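Local coordinates for cellulose-binding protein (Saccharophagus degradans, PDB 2YHG) that probably acts as a polysaccharide-binding glycoside hydrolase, this chain being the part that holds its nucleoside hydrolase-like domain and its C-terminal domain, at residues 132-137 and 155-160; 204-209 and 294-299; 356-361 and 398-403. All blocks are in the same frame, centred on the assembly; numbering follows the deposited sequence.

How the contacts relate
The three contacts follow one another along the chain. In the nucleoside hydrolase-like part, contact 1 (132-137 with 155-160) packs two helices on the parallel sheet, and contact 2 (204-209 with 294-299) joins strand 203-207, at one edge of that sheet, to strand 295-298. Their centres are about 20 Å apart. A calcium ion held by Asp36, Asp43, Trp151 and Asp244 lies about 13 Å from the side chain of Thr156 and about 12 Å from that of Ala207; a magnesium ion is about 8 Å from that of Glu299. Contact 3, in the C-terminal beta domain, is centred about 45 Å from contact 1 and about 35 Å from contact 2.

Contact 1. Residues 132-137 and 155-160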
ATOM      1  N   ASN A 132     -12.213   5.316  17.278  1.00  7.60           N
ATOM      2  CA  ASN A 132     -12.065   6.746  17.525  1.00  8.03           C
ATOM      3  C   ASN A 132     -10.800   7.287  16.868  1.00  8.34           C
ATOM      4  O   ASN A 132     -10.816   8.445  16.412  1.00  8.91           O
ATOM      5  CB  ASN A 132     -12.036   7.035  19.031  1.00  9.82           C
ATOM      6  CG  ASN A 132     -13.384   6.922  19.684  1.00 10.70           C
ATOM      7  OD1 ASN A 132     -14.425   6.958  19.018  1.00 11.77           O
ATOM      8  ND2 ASN A 132     -13.383   6.785  21.005  1.00 12.98           N
ATOM      9  N   LEU A 133      -9.724   6.523  16.821  1.00  8.19           N
ATOM     10  CA  LEU A 133      -8.494   6.949  16.167  1.00  8.28           C
ATOM     11  C   LEU A 133      -8.746   7.207  14.684  1.00  8.28           C
ATOM     12  O   LEU A 133      -8.278   8.204  14.118  1.00  8.75           O
ATOM     13  CB  LEU A 133      -7.403   5.884  16.400  1.00  8.57           C
ATOM     14  CG  LEU A 133      -6.016   6.123  15.773  1.00  9.02           C
ATOM     15  CD1 LEU A 133      -5.016   5.198  16.405  1.00 11.44           C
ATOM     16  CD2 LEU A 133      -5.998   5.850  14.248  1.00 10.46           C
ATOM     17  N   ILE A 134      -9.502   6.332  14.022  1.00  7.40           N
ATOM     18  CA  ILE A 134      -9.840   6.519  12.650  1.00  7.77           C
ATOM     19  C   ILE A 134     -10.629   7.806  12.462  1.00  7.87           C
ATOM     20  O   ILE A 134     -10.376   8.576  11.531  1.00  8.90           O
ATOM     21  CB  ILE A 134     -10.564   5.281  12.072  1.00  7.54           C
ATOM     22  CG1 ILE A 134      -9.630   4.095  12.037  1.00  7.87           C
ATOM     23  CG2 ILE A 134     -11.148   5.576  10.709  1.00  9.07           C
ATOM     24  CD1 ILE A 134     -10.323   2.770  11.812  1.00  8.73           C
ATOM     25  N   ILE A 135     -11.657   8.026  13.280  1.00  8.01           N
ATOM     26  CA  ILE A 135     -12.432   9.264  13.178  1.00  8.66           C
ATOM     27  C   ILE A 135     -11.510  10.493  13.264  1.00  8.98           C
ATOM     28  O   ILE A 135     -11.609  11.420  12.458  1.00  9.75           O
ATOM     29  CB  ILE A 135     -13.540   9.340  14.232  1.00  8.74           C
ATOM     30  CG1 ILE A 135     -14.561   8.204  14.028  1.00  8.99           C
ATOM     31  CG2 ILE A 135     -14.234  10.697  14.198  1.00 10.41           C
ATOM     32  CD1 ILE A 135     -15.605   8.122  15.104  1.00  9.59           C
ATOM     33  N   ALA A 136     -10.636  10.484  14.261  1.00  8.98           N
ATOM     34  CA  ALA A 136      -9.772  11.638  14.468  1.00 10.00           C
ATOM     35  C   ALA A 136      -8.851  11.869  13.289  1.00 10.15           C
ATOM     36  O   ALA A 136      -8.587  13.010  12.886  1.00 11.48           O
ATOM     37  CB  ALA A 136      -8.977  11.486  15.745  1.00 11.22           C
ATOM     38  N   ALA A 137      -8.363  10.791  12.686  1.00  9.45           N
ATOM     39  CA  ALA A 137      -7.469  10.924  11.528  1.00  9.47           C
ATOM     40  C   ALA A 137      -8.204  11.484  10.333  1.00  9.80           C
ATOM     41  O   ALA A 137      -7.706  12.388   9.644  1.00 11.63           O
ATOM     42  CB  ALA A 137      -6.863   9.569  11.188  1.00 10.26           C
ATOM     43  N   ASN A 155     -14.452  -4.180  10.660  1.00  5.30           N
ATOM     44  CA  ASN A 155     -15.423  -3.606  11.547  1.00  5.88           C
ATOM     45  C   ASN A 155     -14.955  -2.435  12.395  1.00  5.61           C
ATOM     46  O   ASN A 155     -15.813  -1.702  12.902  1.00  6.55           O
ATOM     47  CB  ASN A 155     -16.169  -4.640  12.374  1.00  6.06           C
ATOM     48  CG  ASN A 155     -15.368  -5.243  13.514  1.00  5.84           C
ATOM     49  OD1 ASN A 155     -14.148  -5.104  13.617  1.00  6.34           O
ATOM     50  ND2 ASN A 155     -16.072  -5.907  14.408  1.00  6.73           N
ATOM     51  N   THR A 156     -13.662  -2.220  12.591  1.00  5.65           N
ATOM     52  CA  THR A 156     -13.222  -1.018  13.310  1.00  5.97           C
ATOM     53  C   THR A 156     -13.447   0.215  12.461  1.00  6.17           C
ATOM     54  O   THR A 156     -13.800   1.294  12.960  1.00  6.83           O
ATOM     55  CB  THR A 156     -11.766  -1.136  13.769  1.00  6.16           C
ATOM     56  OG1 THR A 156     -11.566  -2.352  14.514  1.00  6.56           O
ATOM     57  CG2 THR A 156     -11.383   0.017  14.649  1.00  7.24           C
ATOM     58  N   ILE A 157     -13.270   0.081  11.153  1.00  5.95           N
ATOM     59  CA  ILE A 157     -13.592   1.135  10.199  1.00  6.36           C
ATOM     60  C   ILE A 157     -15.119   1.340  10.195  1.00  6.42           C
ATOM     61  O   ILE A 157     -15.604   2.490  10.205  1.00  7.02           O
ATOM     62  CB  ILE A 157     -13.079   0.811   8.797  1.00  6.47           C
ATOM     63  CG1 ILE A 157     -11.593   0.452   8.795  1.00  7.66           C
ATOM     64  CG2 ILE A 157     -13.342   2.009   7.876  1.00  7.75           C
ATOM     65  CD1 ILE A 157     -11.075  -0.130   7.487  1.00  9.04           C
ATOM     66  N   ALA A 158     -15.876   0.246  10.166  1.00  6.85           N
ATOM     67  CA  ALA A 158     -17.343   0.356  10.168  1.00  6.65           C
ATOM     68  C   ALA A 158     -17.832   1.049  11.455  1.00  6.84           C
ATOM     69  O   ALA A 158     -18.755   1.854  11.365  1.00  7.42           O
ATOM     70  CB  ALA A 158     -17.984  -0.994   9.995  1.00  7.46           C
ATOM     71  N   GLN A 159     -17.231   0.765  12.599  1.00  6.56           N
ATOM     72  CA  GLN A 159     -17.678   1.429  13.830  1.00  6.87           C
ATOM     73  C   GLN A 159     -17.423   2.947  13.723  1.00  7.34           C
ATOM     74  O   GLN A 159     -18.261   3.753  14.140  1.00  8.08           O
ATOM     75  CB  GLN A 159     -16.972   0.868  15.052  1.00  6.84           C
ATOM     76  CG  GLN A 159     -17.325   1.579  16.345  1.00  7.75           C
ATOM     77  CD  GLN A 159     -18.772   1.388  16.756  1.00  7.72           C
ATOM     78  OE1 GLN A 159     -19.444   0.484  16.286  1.00  8.39           O
ATOM     79  NE2 GLN A 159     -19.288   2.263  17.650  1.00  9.31           N
ATOM     80  N   ALA A 160     -16.277   3.336  13.177  1.00  7.12           N
ATOM     81  CA  ALA A 160     -15.957   4.760  12.987  1.00  7.67           C
ATOM     82  C   ALA A 160     -17.026   5.418  12.110  1.00  7.97           C
ATOM     83  O   ALA A 160     -17.573   6.472  12.445  1.00  8.50           O
ATOM     84  CB  ALA A 160     -14.593   4.891  12.351  1.00  8.38           C
TER
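Ile134 and Ile135 reach Ala160 and its neighbours with the same torsions: in each, CG1 sits beside the backbone N and anti to the carbonyl carbon (chi1 -66° and -63°), and the chain then runs extended to CD1. Being successive on one helix, the two side chains leave it in different directions, and both reach the Ala160 methyl. Its CB lies 3.7 Å from Ile135 CG1 and 3.9 Å from Ile134 CG2. The CD1 of Ile135 goes further and rests on the backbone, 3.7 Å from Ala160 O. Ile134 sends its own CD1 the other way, toward the start of the partner helix, where it lies 3.9 Å from Thr156 O and 4.0 Å from Ile157 CG1. Thr156 adds its methyl CG2, 4.1 Å from Ile134 CD1, while its OG1 is hydrogen-bonded to Gln114 and Thr65. No hydrogen bond links the two segments; the contact is van der Waals packing of buried side chains, partly on the partner's backbone. The axes of the two segments come to 8.6 Å and cross at -60°, with small Ala160 where the backbones are nearest. At the margin, Asn132 OD1 receives a hydrogen bond from Lys163, further along the second helix. On the sheet side, Ile134 touches Ile32 of strand 30-35 and Ile63 of strand 58-64, and Thr156 also touches Ile63. Ile157 meets Leu195 of helix 190-198. Helices 129-139 and 155-167 flank strand 146-150 in sequence, and their packing forms part of the helical layer over the parallel sheet.

Contact 2. Residues 204-209 and 294-299; sequences YIRARS and YYMYTE
Ile205 and Tyr297 form the single backbone bridge: Tyr297 N donates to Tyr204 O (2.9 Å) and Arg206 N to Tyr297 O (2.9 Å). The strand segments diverge at 60°, and side chains take over the bonding beyond. Thr298 OG1, anti to its own backbone N (chi1 -166°), donates to Arg206 O at 2.7 Å. The Glu299 carboxylate spans two successive amides. OE1 takes Arg208 N through its syn lone pair at 2.9 Å, nearly straight at 174°, whereas Ser209 N meets OE2 from above the carboxylate plane. One water joins Arg208 NH2, Thr298 OG1 and Glu299 O. Among side-chain contacts, Met296 lies beside Tyr204 in an oblique Met-aromatic contact, SD 4.7 Å from the ring centroid. Its CE sits 3.6 Å above the centre of the Arg206 guanidinium plane. That guanidinium is held by salt bridges to Asp184 and Asp288; Asp184 also bonds Tyr204 OH, probably keeping both groups in place against the methionine. Strand 203-207 is one of the two outermost strands of the parallel sheet in the nucleoside hydrolase-like domain, and on its edge not paired with strand 180-185 the bridge joins it to the two-stranded antiparallel sheet of 273-276 and 295-298.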
ATOM      1  N   TYR A 204     -13.320   1.768  -2.175  1.00  6.70           N
ATOM      2  CA  TYR A 204     -13.268   0.500  -1.433  1.00  6.75           C
ATOM      3  C   TYR A 204     -12.708  -0.574  -2.364  1.00  6.40           C
ATOM      4  O   TYR A 204     -13.304  -0.866  -3.396  1.00  6.83           O
ATOM      5  CB  TYR A 204     -14.669   0.110  -0.936  1.00  6.76           C
ATOM      6  CG  TYR A 204     -14.689  -1.048  -0.000  1.00  6.30           C
ATOM      7  CD1 TYR A 204     -14.366  -2.328  -0.424  1.00  6.68           C
ATOM      8  CD2 TYR A 204     -15.035  -0.879   1.321  1.00  6.97           C
ATOM      9  CE1 TYR A 204     -14.346  -3.386   0.466  1.00  6.30           C
ATOM     10  CE2 TYR A 204     -15.007  -1.928   2.213  1.00  6.69           C
ATOM     11  CZ  TYR A 204     -14.666  -3.182   1.792  1.00  6.14           C
ATOM     12  OH  TYR A 204     -14.671  -4.208   2.705  1.00  7.11           O
ATOM     13  N   ILE A 205     -11.567  -1.119  -1.981  1.00  6.24           N
ATOM     14  CA  ILE A 205     -10.930  -2.239  -2.656  1.00  5.68           C
ATOM     15  C   ILE A 205     -11.079  -3.489  -1.818  1.00  5.65           C
ATOM     16  O   ILE A 205     -10.774  -3.466  -0.622  1.00  6.39           O
ATOM     17  CB  ILE A 205      -9.399  -1.957  -2.824  1.00  6.25           C
ATOM     18  CG1 ILE A 205      -9.155  -0.779  -3.759  1.00  7.92           C
ATOM     19  CG2 ILE A 205      -8.671  -3.221  -3.271  1.00  8.04           C
ATOM     20  CD1 ILE A 205      -7.749  -0.249  -3.703  1.00  7.92           C
ATOM     21  N   ARG A 206     -11.566  -4.585  -2.407  1.00  5.59           N
ATOM     22  CA  ARG A 206     -11.471  -5.921  -1.817  1.00  5.74           C
ATOM     23  C   ARG A 206     -10.513  -6.715  -2.690  1.00  5.87           C
ATOM     24  O   ARG A 206     -10.896  -7.201  -3.757  1.00  6.66           O
ATOM     25  CB  ARG A 206     -12.825  -6.615  -1.646  1.00  5.81           C
ATOM     26  CG  ARG A 206     -12.744  -7.994  -1.051  1.00  6.04           C
ATOM     27  CD  ARG A 206     -14.086  -8.604  -0.663  1.00  6.26           C
ATOM     28  NE  ARG A 206     -14.589  -8.012   0.564  1.00  6.00           N
ATOM     29  CZ  ARG A 206     -15.742  -8.338   1.140  1.00  5.51           C
ATOM     30  NH1 ARG A 206     -16.628  -9.094   0.511  1.00  6.38           N
ATOM     31  NH2 ARG A 206     -16.022  -7.901   2.366  1.00  6.43           N
ATOM     32  N   ALA A 207      -9.262  -6.775  -2.272  1.00  5.56           N
ATOM     33  CA  ALA A 207      -8.214  -7.424  -3.043  1.00  6.41           C
ATOM     34  C   ALA A 207      -8.229  -8.914  -2.793  1.00  6.17           C
ATOM     35  O   ALA A 207      -8.272  -9.351  -1.633  1.00  7.79           O
ATOM     36  CB  ALA A 207      -6.860  -6.857  -2.667  1.00  7.05           C
ATOM     37  N   ARG A 208      -8.159  -9.697  -3.848  1.00  6.72           N
ATOM     38  CA  ARG A 208      -8.192 -11.140  -3.706  1.00  6.86           C
ATOM     39  C   ARG A 208      -7.008 -11.857  -4.302  1.00  7.07           C
ATOM     40  O   ARG A 208      -6.733 -13.013  -3.943  1.00  8.38           O
ATOM     41  CB  ARG A 208      -9.463 -11.690  -4.301  1.00  8.00           C
ATOM     42  CG  ARG A 208     -10.726 -11.116  -3.684  1.00  8.05           C
ATOM     43  CD  ARG A 208     -11.973 -11.716  -4.361  1.00 11.27           C
ATOM     44  NE  ARG A 208     -12.076 -11.235  -5.728  0.70  8.54           N
ATOM     45  CZ  ARG A 208     -12.759 -11.877  -6.678  1.00 12.18           C
ATOM     46  NH1 ARG A 208     -13.451 -12.984  -6.396  1.00 13.97           N
ATOM     47  NH2 ARG A 208     -12.683 -11.441  -7.926  1.00 15.21           N
ATOM     48  N   SER A 209      -6.284 -11.220  -5.210  1.00  6.72           N
ATOM     49  CA  SER A 209      -5.201 -11.903  -5.909  0.50  6.49           C
ATOM     50  C   SER A 209      -3.866 -11.581  -5.247  1.00  6.91           C
ATOM     51  O   SER A 209      -2.979 -10.925  -5.840  1.00  7.71           O
ATOM     52  CB  SER A 209      -5.183 -11.538  -7.397  0.50  6.94           C
ATOM     53  OG  SER A 209      -6.314 -12.037  -8.089  0.50  7.02           O
ATOM     54  N   TYR A 294     -23.980  -4.993  -4.207  1.00  6.02           N
ATOM     55  CA  TYR A 294     -22.939  -4.080  -3.781  1.00  6.33           C
ATOM     56  C   TYR A 294     -21.762  -4.199  -4.717  1.00  6.07           C
ATOM     57  O   TYR A 294     -21.551  -5.243  -5.326  1.00  6.72           O
ATOM     58  CB  TYR A 294     -22.505  -4.321  -2.320  1.00  6.30           C
ATOM     59  CG  TYR A 294     -21.875  -5.658  -2.086  1.00  5.96           C
ATOM     60  CD1 TYR A 294     -22.643  -6.767  -1.766  1.00  6.21           C
ATOM     61  CD2 TYR A 294     -20.509  -5.840  -2.247  1.00  6.08           C
ATOM     62  CE1 TYR A 294     -22.076  -8.003  -1.601  1.00  6.47           C
ATOM     63  CE2 TYR A 294     -19.926  -7.111  -2.128  1.00  6.44           C
ATOM     64  CZ  TYR A 294     -20.734  -8.182  -1.838  1.00  6.17           C
ATOM     65  OH  TYR A 294     -20.228  -9.467  -1.765  1.00  6.60           O
ATOM     66  N   TYR A 295     -20.966  -3.136  -4.776  1.00  6.01           N
ATOM     67  CA  TYR A 295     -19.815  -3.081  -5.660  1.00  5.96           C
ATOM     68  C   TYR A 295     -18.552  -2.816  -4.859  1.00  6.36           C
ATOM     69  O   TYR A 295     -18.584  -2.071  -3.868  1.00  6.69           O
ATOM     70  CB  TYR A 295     -19.994  -1.979  -6.712  1.00  6.88           C
ATOM     71  CG  TYR A 295     -21.016  -2.347  -7.751  1.00  7.51           C
ATOM     72  CD1 TYR A 295     -22.360  -2.133  -7.548  1.00  7.90           C
ATOM     73  CD2 TYR A 295     -20.623  -2.975  -8.928  1.00  8.02           C
ATOM     74  CE1 TYR A 295     -23.308  -2.544  -8.486  1.00  9.33           C
ATOM     75  CE2 TYR A 295     -21.542  -3.377  -9.868  1.00  9.58           C
ATOM     76  CZ  TYR A 295     -22.886  -3.177  -9.637  1.00  9.24           C
ATOM     77  OH  TYR A 295     -23.799  -3.587 -10.592  1.00 12.20           O
ATOM     78  N   MET A 296     -17.440  -3.375  -5.316  1.00  6.12           N
ATOM     79  CA  MET A 296     -16.127  -3.178  -4.741  1.00  6.10           C
ATOM     80  C   MET A 296     -15.125  -3.204  -5.860  1.00  6.40           C
ATOM     81  O   MET A 296     -15.245  -4.007  -6.782  1.00  7.17           O
ATOM     82  CB  MET A 296     -15.760  -4.303  -3.730  1.00  6.21           C
ATOM     83  CG  MET A 296     -16.672  -4.328  -2.517  1.00  6.08           C
ATOM     84  SD  MET A 296     -16.369  -5.816  -1.544  1.00  6.40           S
ATOM     85  CE  MET A 296     -17.372  -5.431  -0.106  1.00  7.17           C
ATOM     86  N   TYR A 297     -14.087  -2.367  -5.790  1.00  6.00           N
ATOM     87  CA  TYR A 297     -12.957  -2.518  -6.677  1.00  6.70           C
ATOM     88  C   TYR A 297     -12.256  -3.819  -6.356  1.00  6.28           C
ATOM     89  O   TYR A 297     -12.065  -4.163  -5.191  1.00  7.60           O
ATOM     90  CB  TYR A 297     -11.992  -1.359  -6.535  1.00  7.34           C
ATOM     91  CG  TYR A 297     -12.488  -0.083  -7.154  1.00  7.38           C
ATOM     92  CD1 TYR A 297     -12.527   0.101  -8.519  1.00  8.49           C
ATOM     93  CD2 TYR A 297     -12.951   0.958  -6.365  1.00  9.44           C
ATOM     94  CE1 TYR A 297     -12.972   1.302  -9.078  1.00  9.97           C
ATOM     95  CE2 TYR A 297     -13.426   2.142  -6.917  1.00 11.17           C
ATOM     96  CZ  TYR A 297     -13.433   2.309  -8.262  1.00 10.72           C
ATOM     97  OH  TYR A 297     -13.912   3.480  -8.818  1.00 15.92           O
ATOM     98  N   THR A 298     -11.824  -4.549  -7.389  1.00  6.90           N
ATOM     99  CA  THR A 298     -11.082  -5.752  -7.192  1.00  7.12           C
ATOM    100  C   THR A 298     -10.271  -5.986  -8.473  1.00  6.78           C
ATOM    101  O   THR A 298     -10.474  -5.318  -9.477  1.00  7.38           O
ATOM    102  CB  THR A 298     -12.002  -6.935  -6.820  1.00  7.50           C
ATOM    103  OG1 THR A 298     -11.224  -8.034  -6.313  1.00  7.59           O
ATOM    104  CG2 THR A 298     -12.853  -7.376  -8.008  1.00  9.31           C
ATOM    105  N   GLU A 299      -9.338  -6.907  -8.437  1.00  6.94           N
ATOM    106  CA  GLU A 299      -8.505  -7.171  -9.599  1.00  6.90           C
ATOM    107  C   GLU A 299      -9.313  -7.777 -10.720  1.00  7.97           C
ATOM    108  O   GLU A 299     -10.313  -8.484 -10.507  1.00  9.34           O
ATOM    109  CB  GLU A 299      -7.361  -8.145  -9.224  1.00  7.64           C
ATOM    110  CG  GLU A 299      -6.490  -7.699  -8.064  1.00  7.65           C
ATOM    111  CD  GLU A 299      -6.932  -8.253  -6.710  1.00  7.05           C
ATOM    112  OE1 GLU A 299      -8.134  -8.560  -6.500  1.00  8.34           O
ATOM    113  OE2 GLU A 299      -6.061  -8.408  -5.824  1.00  7.66           O
TER
HETATM  114  O   HOH W   1     -10.644  -9.911  -8.249  1.00 17.47           O
HETATM  115  O   HOH W   2      -9.041 -11.462  -8.171  1.00 26.25           O

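Contact 3. Residues 356-361 and 398-403; sequences TVSLDA and SANVQI
Leu359 and Val401 make the tight part of this antiparallel pair, Leu359 CD1 standing 3.6 Å from Val401 CG2 where the two side chains meet obliquely. On the same face, Val357 has CG1 anti to its backbone N (chi1 178°), which leaves CG2 beside the N, from where it reaches Ile403 CG1 at 3.9 Å. Leu359, Ala399 and Val401 are buried on this apolar face, with Val357 toward its margin. Leu359 packs on Trp376, Ile414 and Val432, Val401 on Ile414, and Ile403 on Ile434 and Val436. The backbones are joined by two hydrogen-bonded pairs, Val357 with Val401 and Leu359 with Ala399, each bonded in both directions. The straightest of the four runs from Val401 N to Val357 O, 2.8 Å long with 178° at the hydrogen.

The other face carries Thr356, Ser358, Asp360, Ser398, Asn400 and Gln402, polar and wholly or partly exposed. Contacts between side chains here are fewer and run partly through water. Asp360 OD1 comes to 3.8 Å from Ser398 CB while bonding Ser362 OG. A water lies 2.7 Å from Ser398 OG and donates to Ala399 O; in the conformer described it also meets Ser358 OG, at 2.7 Å, and so bridges the strands. On its far edge strand 398-402 is bonded to the next strand, through Asn400 with Ser392. One face on solvent and the other against strands 372-378, 411-420 and 427-436 is the build of a beta sandwich, here in the C-terminal domain.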
ATOM      1  N   THR A 356       5.805  14.238 -30.562  1.00  7.52           N
ATOM      2  CA  THR A 356       6.807  13.449 -29.840  0.70  7.99           C
ATOM      3  C   THR A 356       7.186  14.166 -28.564  1.00  6.79           C
ATOM      4  O   THR A 356       7.321  15.397 -28.545  1.00  6.93           O
ATOM      5  CB  THR A 356       8.035  13.227 -30.713  0.70  8.73           C
ATOM      6  OG1 THR A 356       7.615  12.601 -31.932  0.70 14.63           O
ATOM      7  CG2 THR A 356       9.044  12.379 -30.055  0.70  8.94           C
ATOM      8  N   VAL A 357       7.298  13.407 -27.492  1.00  7.28           N
ATOM      9  CA  VAL A 357       7.599  13.925 -26.163  1.00  7.19           C
ATOM     10  C   VAL A 357       8.913  13.347 -25.649  1.00  7.22           C
ATOM     11  O   VAL A 357       9.021  12.141 -25.402  1.00  8.41           O
ATOM     12  CB  VAL A 357       6.467  13.614 -25.145  1.00  8.21           C
ATOM     13  CG1 VAL A 357       6.834  14.116 -23.763  1.00  8.90           C
ATOM     14  CG2 VAL A 357       5.144  14.216 -25.642  1.00  8.91           C
ATOM     15  N   SER A 358       9.896  14.202 -25.451  1.00  7.65           N
ATOM     16  CA  SER A 358      11.156  13.821 -24.844  0.50  8.29           C
ATOM     17  C   SER A 358      10.985  13.619 -23.334  1.00  7.96           C
ATOM     18  O   SER A 358      10.436  14.493 -22.657  1.00  8.69           O
ATOM     19  CB  SER A 358      12.182  14.924 -25.125  0.50 10.69           C
ATOM     20  OG  SER A 358      13.306  14.824 -24.285  0.50 12.51           O
ATOM     21  N   LEU A 359      11.445  12.489 -22.815  1.00  7.76           N
ATOM     22  CA  LEU A 359      11.447  12.237 -21.371  1.00  8.96           C
ATOM     23  C   LEU A 359      12.869  11.858 -20.990  1.00  9.18           C
ATOM     24  O   LEU A 359      13.383  10.844 -21.426  1.00  9.97           O
ATOM     25  CB  LEU A 359      10.469  11.123 -20.996  1.00  9.52           C
ATOM     26  CG  LEU A 359       8.988  11.371 -21.301  1.00  9.53           C
ATOM     27  CD1 LEU A 359       8.167  10.106 -21.007  1.00 10.98           C
ATOM     28  CD2 LEU A 359       8.433  12.574 -20.579  1.00 10.52           C
ATOM     29  N   ASP A 360      13.502  12.728 -20.225  1.00 10.53           N
ATOM     30  CA  ASP A 360      14.922  12.627 -19.956  1.00 11.72           C
ATOM     31  C   ASP A 360      15.147  12.433 -18.464  1.00  9.60           C
ATOM     32  O   ASP A 360      14.834  13.320 -17.686  1.00 11.00           O
ATOM     33  CB  ASP A 360      15.607  13.920 -20.439  1.00 13.35           C
ATOM     34  CG  ASP A 360      17.089  13.869 -20.367  1.00 16.50           C
ATOM     35  OD1 ASP A 360      17.659  12.888 -19.846  1.00 14.60           O
ATOM     36  OD2 ASP A 360      17.689  14.858 -20.844  1.00 23.10           O
ATOM     37  N   ALA A 361      15.650  11.255 -18.104  1.00 10.61           N
ATOM     38  CA  ALA A 361      15.908  10.913 -16.720  1.00 10.67           C
ATOM     39  C   ALA A 361      17.344  11.199 -16.296  1.00 12.36           C
ATOM     40  O   ALA A 361      17.745  10.793 -15.188  1.00 13.99           O
ATOM     41  CB  ALA A 361      15.564   9.441 -16.471  1.00 12.65           C
ATOM     42  N   SER A 398      17.619   9.100 -21.779  1.00 12.40           N
ATOM     43  CA  SER A 398      16.911  10.083 -22.550  1.00 13.58           C
ATOM     44  C   SER A 398      16.096   9.392 -23.643  1.00 12.38           C
ATOM     45  O   SER A 398      16.653   8.893 -24.614  1.00 14.88           O
ATOM     46  CB  SER A 398      17.951  11.040 -23.137  1.00 15.82           C
ATOM     47  OG  SER A 398      17.365  11.930 -24.020  1.00 18.32           O
ATOM     48  N   ALA A 399      14.797   9.293 -23.427  1.00 11.27           N
ATOM     49  CA  ALA A 399      13.860   8.569 -24.299  1.00 11.70           C
ATOM     50  C   ALA A 399      12.912   9.545 -25.019  1.00 10.26           C
ATOM     51  O   ALA A 399      12.759  10.708 -24.626  1.00 10.57           O
ATOM     52  CB  ALA A 399      13.066   7.508 -23.506  1.00 13.60           C
ATOM     53  N   ASN A 400      12.225   9.046 -26.045  1.00  9.50           N
ATOM     54  CA  ASN A 400      11.268   9.874 -26.795  0.50  8.89           C
ATOM     55  C   ASN A 400      10.041   9.064 -27.083  1.00  9.46           C
ATOM     56  O   ASN A 400      10.114   7.986 -27.660  1.00 12.80           O
ATOM     57  CB  ASN A 400      11.822  10.455 -28.115  0.50  8.67           C
ATOM     58  CG  ASN A 400      12.774  11.556 -27.888  0.50  6.77           C
ATOM     59  OD1 ASN A 400      12.398  12.711 -27.710  0.50  8.81           O
ATOM     60  ND2 ASN A 400      14.051  11.203 -27.790  0.50 10.46           N
ATOM     61  N   VAL A 401       8.900   9.589 -26.661  1.00  8.88           N
ATOM     62  CA  VAL A 401       7.615   8.929 -26.802  1.00  9.30           C
ATOM     63  C   VAL A 401       6.875   9.498 -27.989  1.00  8.91           C
ATOM     64  O   VAL A 401       6.653  10.702 -28.078  1.00  8.97           O
ATOM     65  CB  VAL A 401       6.776   9.124 -25.519  1.00  9.58           C
ATOM     66  CG1 VAL A 401       5.455   8.388 -25.668  1.00 11.54           C
ATOM     67  CG2 VAL A 401       7.525   8.672 -24.301  1.00 11.44           C
ATOM     68  N   GLN A 402       6.457   8.628 -28.903  1.00  9.89           N
ATOM     69  CA  GLN A 402       5.641   9.038 -30.027  1.00 10.15           C
ATOM     70  C   GLN A 402       4.178   8.970 -29.632  1.00  9.78           C
ATOM     71  O   GLN A 402       3.652   7.875 -29.420  1.00 12.62           O
ATOM     72  CB  GLN A 402       5.940   8.131 -31.216  1.00 12.32           C
ATOM     73  CG  GLN A 402       7.278   8.400 -31.809  1.00 20.71           C
ATOM     74  CD  GLN A 402       7.474   7.678 -33.114  0.50 15.28           C
ATOM     75  OE1 GLN A 402       7.798   6.502 -33.113  0.50 33.68           O
ATOM     76  NE2 GLN A 402       7.110   8.319 -34.221  0.50 41.06           N
ATOM     77  N   ILE A 403       3.520  10.110 -29.538  1.00  8.76           N
ATOM     78  CA  ILE A 403       2.104  10.157 -29.188  1.00  8.75           C
ATOM     79  C   ILE A 403       1.308   9.929 -30.459  1.00  9.41           C
ATOM     80  O   ILE A 403       1.381  10.714 -31.400  1.00 10.62           O
ATOM     81  CB  ILE A 403       1.728  11.516 -28.601  1.00  9.03           C
ATOM     82  CG1 ILE A 403       2.621  11.912 -27.442  1.00 10.16           C
ATOM     83  CG2 ILE A 403       0.242  11.532 -28.237  1.00 10.25           C
ATOM     84  CD1 ILE A 403       2.582  10.969 -26.263  1.00 12.23           C
TER
HETATM   85  O   HOH W   3      14.774  12.608 -24.352  1.00 18.62           O